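Local coordinates for hypothetical protein MG027 (Mycoplasma genitalium, PDB 1Q8C), which is of unknown function but has an all-helical fold resembling the NusB proteins, and so may take part in RNA binding as they do, at residues I19-F24 and V106-S111; L28-P33 and I98-T103; L80-E85 and H144-K149; V61-E66 and Q113-T118. One frame throughout, in Å; residues are numbered along the deposited sequence.

Contact 1. Residues I19-F24 and V106-S111; sequences IAVVEF and VLCALS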
# COMPACT_ATOMS: atom_id res chain seq x y z
N ILE A 19 -6.52 5.64 2.99
CA ILE A 19 -6.33 5.25 4.40
C ILE A 19 -7.14 3.99 4.74
O ILE A 19 -6.63 3.07 5.38
CB ILE A 19 -6.64 6.44 5.37
CG1 ILE A 19 -5.55 7.52 5.25
CG2 ILE A 19 -6.73 5.97 6.80
CD1 ILE A 19 -5.87 8.87 5.93
N ALA A 20 -8.37 3.91 4.24
CA ALA A 20 -9.21 2.73 4.44
C ALA A 20 -8.60 1.44 3.87
O ALA A 20 -8.72 0.38 4.46
CB ALA A 20 -10.62 2.97 3.86
N VAL A 21 -7.92 1.53 2.73
CA VAL A 21 -7.27 0.36 2.15
C VAL A 21 -6.04 -0.02 2.99
O VAL A 21 -5.83 -1.19 3.34
CB VAL A 21 -6.91 0.65 0.69
CG1 VAL A 21 -6.26 -0.55 0.06
CG2 VAL A 21 -8.20 1.02 -0.08
N VAL A 22 -5.25 0.98 3.34
CA VAL A 22 -4.07 0.76 4.17
C VAL A 22 -4.40 0.04 5.48
O VAL A 22 -3.74 -0.93 5.87
CB VAL A 22 -3.39 2.10 4.48
CG1 VAL A 22 -2.35 1.94 5.60
CG2 VAL A 22 -2.71 2.67 3.23
N GLU A 23 -5.42 0.52 6.17
CA GLU A 23 -5.81 -0.07 7.45
C GLU A 23 -6.25 -1.51 7.23
O GLU A 23 -5.92 -2.39 8.02
CB GLU A 23 -6.91 0.74 8.14
CG GLU A 23 -6.57 1.26 9.53
CD GLU A 23 -5.60 0.38 10.32
OE1 GLU A 23 -6.07 -0.37 11.22
OE2 GLU A 23 -4.36 0.45 10.07
N PHE A 24 -6.96 -1.75 6.14
CA PHE A 24 -7.42 -3.09 5.78
C PHE A 24 -6.23 -4.05 5.56
O PHE A 24 -6.15 -5.13 6.17
CB PHE A 24 -8.27 -3.00 4.52
CG PHE A 24 -8.71 -4.32 4.00
CD1 PHE A 24 -9.62 -5.09 4.69
CD2 PHE A 24 -8.21 -4.79 2.79
CE1 PHE A 24 -10.02 -6.34 4.18
CE2 PHE A 24 -8.60 -6.00 2.28
CZ PHE A 24 -9.50 -6.79 2.98
N VAL A 106 3.17 0.87 1.77
CA VAL A 106 3.89 0.61 0.52
C VAL A 106 3.09 -0.37 -0.38
O VAL A 106 3.01 -0.17 -1.57
CB VAL A 106 5.31 0.05 0.76
CG1 VAL A 106 5.93 -0.39 -0.57
CG2 VAL A 106 6.22 1.10 1.42
N LEU A 107 2.52 -1.42 0.18
CA LEU A 107 1.72 -2.34 -0.63
C LEU A 107 0.50 -1.68 -1.24
O LEU A 107 0.03 -2.09 -2.29
CB LEU A 107 1.29 -3.54 0.20
CG LEU A 107 2.45 -4.47 0.52
CD1 LEU A 107 2.09 -5.37 1.68
CD2 LEU A 107 2.82 -5.27 -0.71
N CYS A 108 -0.03 -0.65 -0.58
CA CYS A 108 -1.22 0.03 -1.11
C CYS A 108 -0.84 0.81 -2.36
O CYS A 108 -1.56 0.79 -3.35
CB CYS A 108 -1.87 0.93 -0.05
SG CYS A 108 -3.33 1.89 -0.61
N ALA A 109 0.32 1.47 -2.31
CA ALA A 109 0.86 2.25 -3.42
C ALA A 109 1.15 1.39 -4.67
O ALA A 109 0.88 1.81 -5.81
CB ALA A 109 2.14 2.97 -2.97
N LEU A 110 1.74 0.23 -4.43
CA LEU A 110 1.98 -0.78 -5.46
C LEU A 110 0.66 -1.27 -6.04
O LEU A 110 0.53 -1.44 -7.25
CB LEU A 110 2.71 -1.98 -4.88
CG LEU A 110 4.13 -1.75 -4.34
CD1 LEU A 110 4.72 -2.99 -3.70
CD2 LEU A 110 4.99 -1.33 -5.48
N SER A 111 -0.30 -1.52 -5.16
CA SER A 111 -1.60 -2.05 -5.56
C SER A 111 -2.33 -1.02 -6.39
O SER A 111 -2.99 -1.38 -7.35
CB SER A 111 -2.44 -2.42 -4.34
OG SER A 111 -1.77 -3.36 -3.53

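Contact 2. Residues L28-P33 and I98-T103; sequences LLFFLP and IDLLTT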
# COMPACT_ATOMS: atom_id res chain seq x y z
N LEU A 28 -4.59 -7.51 7.76
CA LEU A 28 -4.35 -8.80 7.12
C LEU A 28 -2.91 -9.28 7.24
O LEU A 28 -2.66 -10.49 7.22
CB LEU A 28 -4.67 -8.72 5.61
CG LEU A 28 -6.08 -8.56 5.03
CD1 LEU A 28 -5.96 -8.33 3.55
CD2 LEU A 28 -6.94 -9.80 5.23
N LEU A 29 -1.95 -8.36 7.35
CA LEU A 29 -0.54 -8.79 7.33
C LEU A 29 -0.13 -9.63 8.54
O LEU A 29 0.89 -10.28 8.49
CB LEU A 29 0.41 -7.60 7.14
CG LEU A 29 0.26 -6.95 5.76
CD1 LEU A 29 1.10 -5.68 5.71
CD2 LEU A 29 0.66 -7.93 4.63
N PHE A 30 -0.95 -9.64 9.59
CA PHE A 30 -0.69 -10.43 10.77
C PHE A 30 -1.01 -11.92 10.58
O PHE A 30 -0.57 -12.76 11.36
CB PHE A 30 -1.52 -9.89 11.94
CG PHE A 30 -1.18 -8.48 12.35
CD1 PHE A 30 -0.19 -8.24 13.29
CD2 PHE A 30 -1.85 -7.40 11.79
CE1 PHE A 30 0.13 -6.94 13.67
CE2 PHE A 30 -1.54 -6.11 12.16
CZ PHE A 30 -0.55 -5.88 13.10
N PHE A 31 -1.80 -12.23 9.55
CA PHE A 31 -2.39 -13.56 9.35
C PHE A 31 -2.30 -14.07 7.91
O PHE A 31 -3.23 -14.74 7.41
CB PHE A 31 -3.86 -13.50 9.75
CG PHE A 31 -4.09 -12.95 11.13
CD1 PHE A 31 -3.90 -13.73 12.24
CD2 PHE A 31 -4.49 -11.63 11.31
CE1 PHE A 31 -4.10 -13.22 13.52
CE2 PHE A 31 -4.68 -11.12 12.58
CZ PHE A 31 -4.49 -11.92 13.69
N LEU A 32 -1.23 -13.75 7.20
CA LEU A 32 -1.19 -14.14 5.79
C LEU A 32 -0.72 -15.59 5.67
O LEU A 32 -0.17 -16.14 6.62
CB LEU A 32 -0.36 -13.14 4.98
CG LEU A 32 -1.18 -11.92 4.52
CD1 LEU A 32 -0.99 -11.71 3.06
CD2 LEU A 32 -2.70 -12.03 4.77
N PRO A 33 -0.95 -16.26 4.54
CA PRO A 33 -1.62 -15.78 3.33
C PRO A 33 -3.08 -16.20 3.30
O PRO A 33 -3.43 -17.17 3.99
CB PRO A 33 -0.89 -16.56 2.25
CG PRO A 33 -0.72 -17.95 2.90
CD PRO A 33 -0.51 -17.66 4.38
N ILE A 98 11.88 -2.47 8.26
CA ILE A 98 10.60 -1.85 7.89
C ILE A 98 9.47 -2.43 8.75
O ILE A 98 9.45 -3.64 9.00
CB ILE A 98 10.32 -2.08 6.39
CG1 ILE A 98 9.19 -1.19 5.89
CG2 ILE A 98 9.99 -3.56 6.12
CD1 ILE A 98 8.86 -1.39 4.42
N ASP A 99 8.55 -1.59 9.20
CA ASP A 99 7.45 -2.07 10.06
C ASP A 99 6.24 -2.50 9.22
O ASP A 99 6.24 -2.33 8.00
CB ASP A 99 7.09 -1.02 11.14
CG ASP A 99 5.65 -0.59 11.09
OD1 ASP A 99 4.91 -0.76 12.09
OD2 ASP A 99 5.18 -0.07 10.07
N LEU A 100 5.23 -3.08 9.85
CA LEU A 100 4.08 -3.59 9.12
C LEU A 100 3.09 -2.53 8.66
O LEU A 100 2.41 -2.71 7.66
CB LEU A 100 3.34 -4.65 9.93
CG LEU A 100 3.95 -6.06 9.80
CD1 LEU A 100 3.04 -7.08 10.47
CD2 LEU A 100 4.19 -6.42 8.33
N LEU A 101 2.96 -1.44 9.40
CA LEU A 101 2.14 -0.33 8.93
C LEU A 101 2.81 0.30 7.73
O LEU A 101 2.16 0.56 6.75
CB LEU A 101 1.90 0.71 10.03
CG LEU A 101 1.08 1.96 9.71
CD1 LEU A 101 -0.27 1.63 9.10
CD2 LEU A 101 0.88 2.73 11.00
N THR A 102 4.12 0.52 7.81
CA THR A 102 4.85 1.12 6.69
C THR A 102 4.81 0.18 5.49
O THR A 102 4.73 0.64 4.36
CB THR A 102 6.32 1.41 7.03
OG1 THR A 102 7.03 0.17 7.21
CG2 THR A 102 6.45 2.16 8.35
N THR A 103 4.84 -1.12 5.75
CA THR A 103 4.68 -2.11 4.69
C THR A 103 3.28 -1.98 4.06
O THR A 103 3.14 -1.99 2.86
CB THR A 103 4.92 -3.57 5.20
OG1 THR A 103 6.25 -3.72 5.70
CG2 THR A 103 4.85 -4.57 4.06

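Contact 3. Residues L80-E85 and H144-K149; sequences LKNQLE and HALLDK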
# COMPACT_ATOMS: atom_id res chain seq x y z
N LEU A 80 16.92 -4.34 1.01
CA LEU A 80 18.28 -4.91 1.01
C LEU A 80 19.18 -4.19 0.02
O LEU A 80 20.31 -3.80 0.35
CB LEU A 80 18.27 -6.42 0.70
CG LEU A 80 18.48 -6.91 -0.74
CD1 LEU A 80 19.95 -6.85 -1.18
CD2 LEU A 80 17.98 -8.33 -0.90
N LYS A 81 18.66 -4.00 -1.20
CA LYS A 81 19.40 -3.37 -2.29
C LYS A 81 19.77 -1.92 -1.94
O LYS A 81 20.65 -1.32 -2.59
CB LYS A 81 18.57 -3.45 -3.57
CG LYS A 81 19.29 -2.98 -4.81
CD LYS A 81 18.69 -3.62 -6.06
CE LYS A 81 19.69 -3.59 -7.21
NZ LYS A 81 19.17 -4.34 -8.39
N ASN A 82 19.11 -1.37 -0.92
CA ASN A 82 19.52 -0.10 -0.33
C ASN A 82 20.70 -0.39 0.63
O ASN A 82 20.50 -0.63 1.83
CB ASN A 82 18.35 0.56 0.42
CG ASN A 82 17.13 0.80 -0.48
OD1 ASN A 82 17.24 0.86 -1.70
ND2 ASN A 82 15.95 0.95 0.14
N GLN A 83 21.91 -0.40 0.07
CA GLN A 83 23.16 -0.66 0.81
C GLN A 83 24.29 0.23 0.29
O GLN A 83 25.38 -0.24 -0.01
CB GLN A 83 23.57 -2.14 0.70
CG GLN A 83 22.96 -3.03 1.78
CD GLN A 83 23.12 -4.51 1.47
OE1 GLN A 83 24.09 -4.91 0.81
NE2 GLN A 83 22.17 -5.31 1.96
N LEU A 84 24.00 1.53 0.21
CA LEU A 84 24.87 2.52 -0.44
C LEU A 84 26.06 2.97 0.40
O LEU A 84 26.11 2.71 1.61
CB LEU A 84 24.06 3.75 -0.83
CG LEU A 84 22.72 3.47 -1.50
CD1 LEU A 84 21.95 4.78 -1.73
CD2 LEU A 84 22.92 2.71 -2.81
N GLU A 85 27.00 3.65 -0.26
CA GLU A 85 28.24 4.17 0.33
C GLU A 85 28.25 5.71 0.34
O GLU A 85 28.47 6.34 1.39
CB GLU A 85 29.45 3.68 -0.49
CG GLU A 85 29.99 2.30 -0.13
CD GLU A 85 28.91 1.22 -0.15
OE1 GLU A 85 28.26 1.02 0.90
OE2 GLU A 85 28.72 0.58 -1.21
N HIS A 144 9.54 3.99 -2.06
CA HIS A 144 10.58 3.70 -2.98
C HIS A 144 10.28 4.39 -4.33
O HIS A 144 9.33 4.05 -5.07
CB HIS A 144 10.76 2.19 -2.97
CG HIS A 144 10.90 1.65 -1.57
ND1 HIS A 144 12.02 1.88 -0.80
CD2 HIS A 144 10.03 0.97 -0.78
CE1 HIS A 144 11.85 1.32 0.39
NE2 HIS A 144 10.66 0.76 0.42
N ALA A 145 11.09 5.43 -4.58
CA ALA A 145 11.21 6.05 -5.89
C ALA A 145 11.72 4.96 -6.80
O ALA A 145 11.63 5.06 -8.02
CB ALA A 145 12.21 7.25 -5.85
N LEU A 146 12.26 3.90 -6.18
CA LEU A 146 12.70 2.70 -6.89
C LEU A 146 11.58 1.68 -7.23
O LEU A 146 11.66 1.06 -8.28
CB LEU A 146 13.83 2.00 -6.10
CG LEU A 146 15.18 2.73 -6.18
CD1 LEU A 146 15.88 2.73 -4.83
CD2 LEU A 146 16.10 2.14 -7.27
N LEU A 147 10.57 1.53 -6.37
CA LEU A 147 9.53 0.52 -6.62
C LEU A 147 8.39 0.92 -7.56
O LEU A 147 7.80 0.05 -8.18
CB LEU A 147 8.92 -0.03 -5.30
CG LEU A 147 9.79 -1.07 -4.56
CD1 LEU A 147 9.21 -1.47 -3.22
CD2 LEU A 147 10.01 -2.32 -5.40
N ASP A 148 8.09 2.22 -7.66
CA ASP A 148 7.01 2.69 -8.54
C ASP A 148 7.63 3.14 -9.86
O ASP A 148 8.80 3.51 -9.90
CB ASP A 148 6.27 3.90 -7.93
CG ASP A 148 5.36 3.54 -6.76
OD1 ASP A 148 5.32 4.34 -5.79
OD2 ASP A 148 4.61 2.53 -6.74
N LYS A 149 6.81 3.13 -10.92
CA LYS A 149 7.18 3.66 -12.24
C LYS A 149 6.69 5.12 -12.38
O LYS A 149 5.54 5.43 -12.05
CB LYS A 149 6.56 2.80 -13.36
CG LYS A 149 5.01 2.80 -13.34
CD LYS A 149 4.30 1.95 -14.42
CE LYS A 149 2.79 1.71 -14.03
NZ LYS A 149 1.92 2.91 -14.17

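Contact 4. Residues V61-E66 and Q113-T118; sequences VKAFSE and QKAHNT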
# COMPACT_ATOMS: atom_id res chain seq x y z
N VAL A 61 -7.77 -3.26 -3.86
CA VAL A 61 -7.72 -4.45 -3.02
C VAL A 61 -7.67 -5.73 -3.86
O VAL A 61 -7.11 -6.74 -3.45
CB VAL A 61 -8.93 -4.47 -2.08
CG1 VAL A 61 -9.12 -5.87 -1.43
CG2 VAL A 61 -8.76 -3.37 -1.04
N LYS A 62 -8.25 -5.66 -5.04
CA LYS A 62 -8.24 -6.76 -5.97
C LYS A 62 -6.81 -6.94 -6.53
O LYS A 62 -6.32 -8.06 -6.61
CB LYS A 62 -9.28 -6.52 -7.09
CG LYS A 62 -9.20 -7.47 -8.31
CD LYS A 62 -10.54 -7.60 -9.07
CE LYS A 62 -10.65 -8.93 -9.84
NZ LYS A 62 -9.99 -8.94 -11.18
N ALA A 63 -6.16 -5.85 -6.92
CA ALA A 63 -4.78 -5.90 -7.40
C ALA A 63 -3.85 -6.41 -6.29
O ALA A 63 -2.97 -7.24 -6.54
CB ALA A 63 -4.36 -4.53 -7.88
N PHE A 64 -4.07 -5.92 -5.07
CA PHE A 64 -3.33 -6.36 -3.87
C PHE A 64 -3.47 -7.88 -3.63
O PHE A 64 -2.49 -8.58 -3.37
CB PHE A 64 -3.87 -5.62 -2.63
CG PHE A 64 -3.50 -6.25 -1.34
CD1 PHE A 64 -2.24 -6.07 -0.79
CD2 PHE A 64 -4.39 -7.04 -0.66
CE1 PHE A 64 -1.90 -6.68 0.39
CE2 PHE A 64 -4.06 -7.65 0.52
CZ PHE A 64 -2.83 -7.47 1.05
N SER A 65 -4.72 -8.37 -3.70
CA SER A 65 -5.05 -9.76 -3.42
C SER A 65 -4.38 -10.71 -4.41
O SER A 65 -4.04 -11.83 -4.05
CB SER A 65 -6.56 -10.00 -3.43
OG SER A 65 -7.08 -9.98 -4.76
N GLU A 66 -4.18 -10.26 -5.63
CA GLU A 66 -3.67 -11.09 -6.69
C GLU A 66 -2.15 -10.99 -6.87
O GLU A 66 -1.55 -11.83 -7.55
CB GLU A 66 -4.42 -10.73 -7.97
CG GLU A 66 -5.92 -11.09 -7.88
CD GLU A 66 -6.73 -10.63 -9.08
OE1 GLU A 66 -6.17 -9.86 -9.90
OE2 GLU A 66 -7.94 -11.04 -9.21
N GLN A 113 -0.97 1.64 -8.12
CA GLN A 113 -0.36 1.91 -9.40
C GLN A 113 -0.75 0.83 -10.38
O GLN A 113 -0.93 1.08 -11.56
CB GLN A 113 1.15 2.01 -9.30
CG GLN A 113 1.73 2.43 -10.63
CD GLN A 113 3.15 2.94 -10.53
OE1 GLN A 113 3.41 4.10 -10.78
NE2 GLN A 113 4.07 2.06 -10.19
N LYS A 114 -0.87 -0.40 -9.87
CA LYS A 114 -1.28 -1.54 -10.67
C LYS A 114 -2.74 -1.41 -11.13
O LYS A 114 -3.05 -1.63 -12.29
CB LYS A 114 -1.11 -2.84 -9.85
CG LYS A 114 -1.55 -4.12 -10.57
CD LYS A 114 -0.60 -4.49 -11.68
CE LYS A 114 -0.27 -5.97 -11.68
NZ LYS A 114 0.93 -6.31 -10.84
N ALA A 115 -3.64 -1.05 -10.23
CA ALA A 115 -5.07 -1.01 -10.55
C ALA A 115 -5.47 0.22 -11.37
O ALA A 115 -6.25 0.15 -12.33
CB ALA A 115 -5.87 -1.06 -9.28
N HIS A 116 -4.93 1.36 -10.98
CA HIS A 116 -5.36 2.65 -11.49
C HIS A 116 -4.30 3.44 -12.25
O HIS A 116 -4.61 4.45 -12.86
CB HIS A 116 -5.87 3.47 -10.32
CG HIS A 116 -7.07 2.88 -9.67
ND1 HIS A 116 -8.24 2.63 -10.35
CD2 HIS A 116 -7.28 2.48 -8.39
CE1 HIS A 116 -9.13 2.12 -9.51
NE2 HIS A 116 -8.58 2.03 -8.32
N ASN A 117 -3.06 2.97 -12.22
CA ASN A 117 -1.97 3.59 -12.97
C ASN A 117 -1.71 5.03 -12.49
O ASN A 117 -1.31 5.88 -13.26
CB ASN A 117 -2.26 3.55 -14.48
CG ASN A 117 -2.27 2.13 -15.03
OD1 ASN A 117 -3.29 1.65 -15.55
ND2 ASN A 117 -1.14 1.44 -14.91
N THR A 118 -1.94 5.26 -11.20
CA THR A 118 -1.71 6.56 -10.61
C THR A 118 -0.24 6.93 -10.82
O THR A 118 0.60 6.05 -10.73
CB THR A 118 -2.01 6.50 -9.12
OG1 THR A 118 -3.36 6.11 -8.92
CG2 THR A 118 -1.90 7.87 -8.49

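Contact 1. Residues I19-F24 and V106-S111
Val21 and Val22 of helix 14-28 close around Cys108 of helix 100-116 in the middle of an all-helical, NusB-like fold. The tight part of this contact is small. Cys108 takes more than half of the buried surface, and both valines pack against it. The backbones come near enough for this, with Val22 CA and Cys108 CA 6.0 Å apart. The Cys108 sulfur stands anti to its own backbone N (chi1 178°), which carries it across to the valines. Here SG meets Val21 CG1 at 3.9 Å. The methyl CG2 of Val22 lies alongside the same side chain. No hydrogen bond crosses, so the grip is purely apolar.

The side of helix 14-28 turned from Cys108 is partly exposed and faces other parts of the chain. There Ile19 packs on helix 120-133 and on Tyr134, which also touches Glu23. Ser111 of helix 100-116 is buried but turns its hydroxyl back onto its own helix. Its OG donates to Leu107 O at a short 2.5 Å, and its backbone N bonds to the same oxygen. On the valine side, Val22 CG2 touches Cys108 CB at 3.8 Å.

Contact 2. Residues L28-P33 and I98-T103
Leu29 and Leu100 carry this contact, each with 72 Å² buried by the other segment. Leu29 follows helix 14-28 in the chain, and Leu100 is in the first turn of helix 100-116. The contact thus joins the chain after one helix to the start of another in the NusB-like fold. The two side chains meet at a slant. Leu29 has CG anti to its carbonyl carbon (chi1 -66°), and its CD1 methyl comes up to the backbone at Leu100 O, 3.8 Å away. The same methyl lies 4.1 Å from Leu100 CD2. It also touches Thr103 CG2, one turn further along the helix, at 4.2 Å.

Phe30 is the third partner and sits nearer the surface. Leu100 CD1 rests over one face of its ring, 4.3 Å from CE1. Phe26 of helix 14-28 meets the Phe30 ring edge-to-face and also touches Leu100.

Two side-chain bonds within 98-103 involve Asp99. It is the N-cap, and its OD2 accepts from Thr102 N at 2.6 Å in a nearly straight bond (171°). Thr103 OG1 donates to Asp99 O from above the carbonyl plane. Gln72 of helix 55-81 touches both Leu29 and Thr103.

The capping bond closes the first turn of the helix that carries Leu100. Between the segments the contact rests on apolar packing alone, with no directional bond across it.

Contact 3. Residues L80-E85 and H144-K149
The side-chain amide of Asn82 and the imidazole of His144 are the two flat groups here. Their planes are 36° apart, so they are neither stacked nor perpendicular. The amide nitrogen comes to the ring obliquely. Asn82 ND2 lies 4.1 Å from His144 CE1, with ND1 of the same ring equally far. This is a van der Waals approach and not a hydrogen bond. His144 ND1 has a weak hydrogen bond to Gln142 OE1 instead.

The other arm of the amide faces a hydrophobic neighbour. Asn82 OD1 is 3.9 Å from Leu146 CD1, and the two side chains run past each other in opposite directions. Asn82 has CG anti to its carbonyl carbon (chi1 -57°), and this turns the amide toward segment 144-149, with ND2 to His144 and OD1 to Leu146. Leu146 also touches Gln78, so it lies along the last turns of helix 55-81.

The contact is thin, with 85 Å² buried in all. The backbones stay well apart, the closest CA atoms being those of Asn82 and Leu146 at 9.9 Å. His144 is buried, whereas Leu146 is exposed.

Helix 55-81 ends at this point. Asn82 is the first residue to leave helical geometry and forms the centre of an inverse gamma turn, with a weak bond from Gln83 N to Lys81 O. The C-terminal tail of this NusB-like helical domain passes beside that helix end.

Contact 4. Residues V61-E66 and Q113-T118
Ala63 of helix 55-81 and Ala115 of helix 100-116 bring the two backbones close, with their CA atoms 5.8 Å apart. Small side chains allow this approach, a close alanine-alanine packing between two helices of the NusB-like bundle. The methyl groups meet directly, Ala63 CB lying 4.0 Å from Ala115 CB. Lys114 adds its aliphatic part, and its CG touches Ala63 CB at 3.9 Å. The Lys114 chain leaves with CG anti to the backbone N (chi1 178°) and then bends at each further torsion. Its first methylenes lie on the alanine, and NZ makes a weak hydrogen bond to Asn67 OD1. A bound sodium ion is also close by, about 4 Å from the nearest atom of the Lys114 side chain.

Two side-chain interactions run along helix 55-81 itself. Ser65 OG donates to Lys62 O at 2.8 Å, and Glu66 N reaches that oxygen from the same face of its plane. Lys62 NZ and Glu66 OE2 form a long salt bridge of 3.5 Å between two exposed residues beside helix 36-45.

Helix 55-81 is surrounded on several sides here. Val61 and Phe64 pack on helix 14-28. Lys62, Ser65 and Glu66 touch helix 36-45, where Ser65 OG is also hydrogen-bonded to Gln40 NE2. Ala63 faces helix 100-116.

How the contacts relate
Contact 1 is the core contact, its centre about 3 Å from the centre of the chain, and all its touching residues are buried. Contacts 2 and 4 are partly buried, and contact 3 lies furthest out. Contacts 1, 2 and 4 share helix 100-116. From its start this helix meets the chain after helix 14-28 (contact 2), then helix 14-28 (contact 1), then helix 55-81 (contact 4). Contact 3 uses the far end of helix 55-81. Contacts 1 and 4 touch, with Val21 CG1 3.9 Å from Val61 CG2. The chemistry varies with place: valines and cysteine in contact 1, leucines and phenylalanine in contact 2, an amide with imidazole and leucine in contact 3, alanines beside lysine in contact 4.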